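Local coordinates for MetRS related protein (Pyrococcus horikoshii, PDB 2CWP) that probably binds tRNA through an OB-fold domain of the kind associated with methionyl-tRNA synthetases, at residues Arg46-Gly51 against Phe66-Asn71; Leu88-Thr91 against Lys95-Leu98. All coordinates share one frame; numbering follows the deposited sequence.

Contact 1 of 2, residues Arg46-Gly51 against Phe66-Asn71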
# COMPACT_ATOMS: atom_id res chain seq x y z
N ARG A 46 -1.98 -2.08 -10.40
CA ARG A 46 -0.61 -2.32 -9.99
C ARG A 46 -0.51 -3.46 -8.99
O ARG A 46 -1.46 -3.75 -8.26
CB ARG A 46 -0.01 -1.05 -9.39
CG ARG A 46 -0.42 0.18 -10.15
CD ARG A 46 0.46 1.36 -9.81
NE ARG A 46 1.84 1.12 -10.21
CZ ARG A 46 2.76 2.07 -10.24
NH1 ARG A 46 2.44 3.31 -9.90
NH2 ARG A 46 4.01 1.77 -10.60
N THR A 47 0.64 -4.11 -8.97
CA THR A 47 0.89 -5.20 -8.05
C THR A 47 1.72 -4.63 -6.93
O THR A 47 2.80 -4.08 -7.16
CB THR A 47 1.66 -6.34 -8.74
OG1 THR A 47 0.84 -6.88 -9.80
CG2 THR A 47 1.99 -7.46 -7.75
N ILE A 48 1.20 -4.76 -5.72
CA ILE A 48 1.89 -4.22 -4.56
C ILE A 48 2.02 -5.23 -3.44
O ILE A 48 1.04 -5.85 -3.02
CB ILE A 48 1.16 -2.96 -4.04
CG1 ILE A 48 1.32 -1.83 -5.06
CG2 ILE A 48 1.70 -2.57 -2.66
CD1 ILE A 48 0.55 -0.57 -4.75
N VAL A 49 3.24 -5.39 -2.95
CA VAL A 49 3.52 -6.31 -1.86
C VAL A 49 3.61 -5.56 -0.52
O VAL A 49 4.19 -4.47 -0.43
CB VAL A 49 4.85 -7.06 -2.11
CG1 VAL A 49 5.15 -8.01 -0.97
CG2 VAL A 49 4.77 -7.82 -3.44
N THR A 50 3.01 -6.14 0.52
CA THR A 50 3.04 -5.58 1.87
C THR A 50 3.37 -6.75 2.80
O THR A 50 2.93 -7.87 2.55
CB THR A 50 1.67 -4.95 2.27
OG1 THR A 50 1.75 -4.40 3.59
CG2 THR A 50 0.57 -6.01 2.24
N GLY A 51 4.14 -6.51 3.86
CA GLY A 51 4.51 -7.61 4.75
C GLY A 51 3.88 -7.54 6.13
O GLY A 51 4.58 -7.54 7.13
N PHE A 66 -7.17 2.13 0.07
CA PHE A 66 -6.09 2.56 0.96
C PHE A 66 -5.17 3.54 0.23
O PHE A 66 -5.29 3.74 -0.98
CB PHE A 66 -5.23 1.37 1.41
CG PHE A 66 -5.98 0.32 2.14
CD1 PHE A 66 -6.47 -0.80 1.46
CD2 PHE A 66 -6.24 0.44 3.50
CE1 PHE A 66 -7.20 -1.79 2.14
CE2 PHE A 66 -6.97 -0.54 4.18
CZ PHE A 66 -7.45 -1.65 3.50
N ILE A 67 -4.25 4.12 1.00
CA ILE A 67 -3.28 5.05 0.46
C ILE A 67 -2.07 4.23 0.02
O ILE A 67 -1.62 3.35 0.75
CB ILE A 67 -2.81 6.01 1.52
CG1 ILE A 67 -4.01 6.72 2.14
CG2 ILE A 67 -1.79 6.96 0.92
CD1 ILE A 67 -3.66 7.45 3.45
N PHE A 68 -1.55 4.52 -1.15
CA PHE A 68 -0.38 3.81 -1.66
C PHE A 68 0.61 4.81 -2.27
O PHE A 68 0.18 5.76 -2.95
CB PHE A 68 -0.77 2.83 -2.79
CG PHE A 68 -1.67 1.70 -2.37
CD1 PHE A 68 -3.05 1.87 -2.33
CD2 PHE A 68 -1.14 0.44 -2.08
CE1 PHE A 68 -3.91 0.80 -2.00
CE2 PHE A 68 -1.97 -0.63 -1.76
CZ PHE A 68 -3.36 -0.45 -1.72
N VAL A 69 1.90 4.62 -2.01
CA VAL A 69 2.93 5.47 -2.62
C VAL A 69 3.18 4.74 -3.95
O VAL A 69 3.57 3.58 -3.93
CB VAL A 69 4.26 5.44 -1.86
CG1 VAL A 69 5.19 6.47 -2.44
CG2 VAL A 69 4.05 5.69 -0.40
N VAL A 70 2.98 5.42 -5.08
CA VAL A 70 3.11 4.80 -6.40
C VAL A 70 4.26 5.20 -7.34
O VAL A 70 4.36 4.65 -8.45
CB VAL A 70 1.80 4.96 -7.20
CG1 VAL A 70 0.63 4.36 -6.42
CG2 VAL A 70 1.54 6.43 -7.51
N ASN A 71 5.11 6.13 -6.94
CA ASN A 71 6.21 6.53 -7.82
C ASN A 71 7.56 6.16 -7.21
O ASN A 71 8.52 6.92 -7.31
CB ASN A 71 6.15 8.04 -8.15
CG ASN A 71 6.49 8.94 -6.96
OD1 ASN A 71 6.23 8.59 -5.80
ND2 ASN A 71 7.04 10.11 -7.25

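Contact 2 of 2, residues Leu88-Thr91 against Lys95-Leu98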
# COMPACT_ATOMS: atom_id res chain seq x y z
N LEU A 88 0.37 2.61 6.07
CA LEU A 88 -0.37 2.25 7.27
C LEU A 88 0.20 2.92 8.49
O LEU A 88 1.23 3.61 8.40
CB LEU A 88 -0.36 0.73 7.46
CG LEU A 88 0.93 -0.04 7.22
CD1 LEU A 88 1.97 0.25 8.29
CD2 LEU A 88 0.58 -1.51 7.19
N ALA A 89 -0.47 2.74 9.63
CA ALA A 89 -0.00 3.31 10.90
C ALA A 89 0.72 2.21 11.64
O ALA A 89 0.38 1.04 11.51
CB ALA A 89 -1.18 3.82 11.73
N GLU A 90 1.72 2.58 12.43
CA GLU A 90 2.47 1.59 13.20
C GLU A 90 3.01 2.23 14.46
O GLU A 90 3.71 3.24 14.39
CB GLU A 90 3.64 1.03 12.38
CG GLU A 90 4.45 -0.01 13.14
CD GLU A 90 5.65 -0.54 12.35
OE1 GLU A 90 6.44 -1.32 12.94
OE2 GLU A 90 5.80 -0.20 11.17
N THR A 91 2.67 1.67 15.61
CA THR A 91 3.17 2.21 16.87
C THR A 91 4.56 1.66 17.16
O THR A 91 4.99 0.65 16.59
CB THR A 91 2.24 1.87 18.06
OG1 THR A 91 1.87 0.48 18.01
CG2 THR A 91 0.99 2.73 18.02
N LYS A 95 3.12 -2.69 16.54
CA LYS A 95 1.77 -3.03 16.13
C LYS A 95 1.35 -2.20 14.90
O LYS A 95 1.50 -0.98 14.87
CB LYS A 95 0.78 -2.80 17.28
CG LYS A 95 -0.67 -3.11 16.92
CD LYS A 95 -1.57 -3.16 18.15
CE LYS A 95 -3.00 -3.53 17.77
NZ LYS A 95 -3.11 -4.88 17.13
N VAL A 96 0.85 -2.89 13.88
CA VAL A 96 0.42 -2.25 12.64
C VAL A 96 -1.11 -2.10 12.58
O VAL A 96 -1.83 -2.96 13.05
CB VAL A 96 0.90 -3.08 11.42
CG1 VAL A 96 -0.01 -2.87 10.24
CG2 VAL A 96 2.31 -2.66 11.04
N TYR A 97 -1.58 -1.00 11.99
CA TYR A 97 -3.02 -0.73 11.85
C TYR A 97 -3.35 -0.25 10.43
O TYR A 97 -2.67 0.62 9.89
CB TYR A 97 -3.49 0.37 12.80
CG TYR A 97 -3.26 0.17 14.27
CD1 TYR A 97 -2.04 0.51 14.86
CD2 TYR A 97 -4.28 -0.29 15.10
CE1 TYR A 97 -1.84 0.40 16.23
CE2 TYR A 97 -4.09 -0.41 16.48
CZ TYR A 97 -2.87 -0.06 17.03
OH TYR A 97 -2.68 -0.18 18.39
N LEU A 98 -4.40 -0.79 9.84
CA LEU A 98 -4.77 -0.33 8.50
C LEU A 98 -5.37 1.07 8.62
O LEU A 98 -5.93 1.44 9.65
CB LEU A 98 -5.82 -1.24 7.86
CG LEU A 98 -5.35 -2.64 7.47
CD1 LEU A 98 -6.50 -3.37 6.78
CD2 LEU A 98 -4.13 -2.55 6.55

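Contact 1 of 2, residues Arg46-Gly51 against Phe66-Asn71
Side-chain torsions help bring Arg46 and Ile48 onto Val70 and Phe68: a bend at chi3 (63°) turns the arginine guanidinium toward the Val70 backbone, and an extended chi2 (175°) pushes CD1 of Ile48 out to the phenylalanine ring. That methyl does most of the touching. It lies 3.3 Å from Phe68 CD2 and 3.9 Å from Phe68 CE2, meeting one flank of the ring at an oblique angle, while Ile48 CG2 stays farther back, 4.2 Å from Phe68 CD2. The CA atoms of Ile48 and Phe68 are 8.8 Å apart, too far for strand pairing, so the two strands face each other across the interior of the barrel and meet through side chains, consistent with the OB fold of this domain. Phe41 meets Phe68 edge-to-face, and Leu37 and Val39 also pack against the Phe68 side chain.

Just past strand 65-69 the contact turns polar. Arg46 NH1 reaches Val70 O at 2.8 Å, but the N-H...O angle of 129° makes this a weak bond. The same nitrogen lies 3.2 Å from Val70 CB, and the two side chains cross at roughly a right angle. Glu44 OE1 is a second partner of NH1, in a long and weak ion pair. A leucine in place of Arg46 would probably deprive the Val70 carbonyl of this donor and would remove the weak ion pair with Glu44.

The contact thus joins an apolar Ile48-Phe68 pairing to an arginine-carbonyl one of similar extent. Short as it is, the bent bond to Val70 O probably contributes modestly, and the guanidinium charge is probably offset weakly by Glu44, through the long ion pair.

Contact 2 of 2, residues Leu88-Thr91 against Lys95-Leu98
The Leu88 side chain reaches the partner strand at the Tyr97 carbonyl and the Val96 side chain. Its CB sits 3.4 Å from Tyr97 O, the carbonyl that accepts the Ala89 N-H. From there CG turns into the crowded position between the backbone N and the carbonyl carbon (chi1 42°), and its two methyls part over the branches of Val96. Leu88 CD1 lies 4.0 Å from Val96 CG2, whereas CD2 presses to 3.4 Å from Val96 CG1, tighter than usual for two carbons. The two side chains cross at about a right angle, and Ile52 touches Leu88 from a loop.

The backbones form a short antiparallel beta hairpin at the protein surface. Ala89 and Tyr97 are its hydrogen-bonded pair, with N-to-O distances of 3.1 Å from Ala89 N to Tyr97 O and 2.9 Å from Tyr97 N to Ala89 O. Glu90 and Val96 make the next, non-hydrogen-bonded pair, where Glu90 CG passes 4.0 Å from Val96 CG2. Nearer the turn, Thr91 N donates to Lys95 O. The Thr91 hydroxyl is hydrogen-bonded to Asp93 OD1 within the turn, while its methyl CG2 rests 4.1 Å from Tyr97 CE1, obliquely to the ring.

Overall arrangement
From the N terminus the chain runs through strands 17-27 and 35-40 into strand 45-50, then through a long, mostly irregular connection to strand 65-69. Contact 1 closes that excursion; its side chains meet across the barrel interior, the centre of the contact about 3 Å from that of the chain. After the small hairpin of strands 75-77 and 80-82, strand 85-86 pairs with 65-69 and leads into contact 2, which closes a connection of three residues, its centre about 12 Å from that of the chain. The contacts follow in series, neither nested nor crossed, with centres about 15 Å apart. They touch at Phe66 CZ and Leu98 CD1, 3.8 Å apart, where the end of segment 95-98 meets the start of segment 66-71.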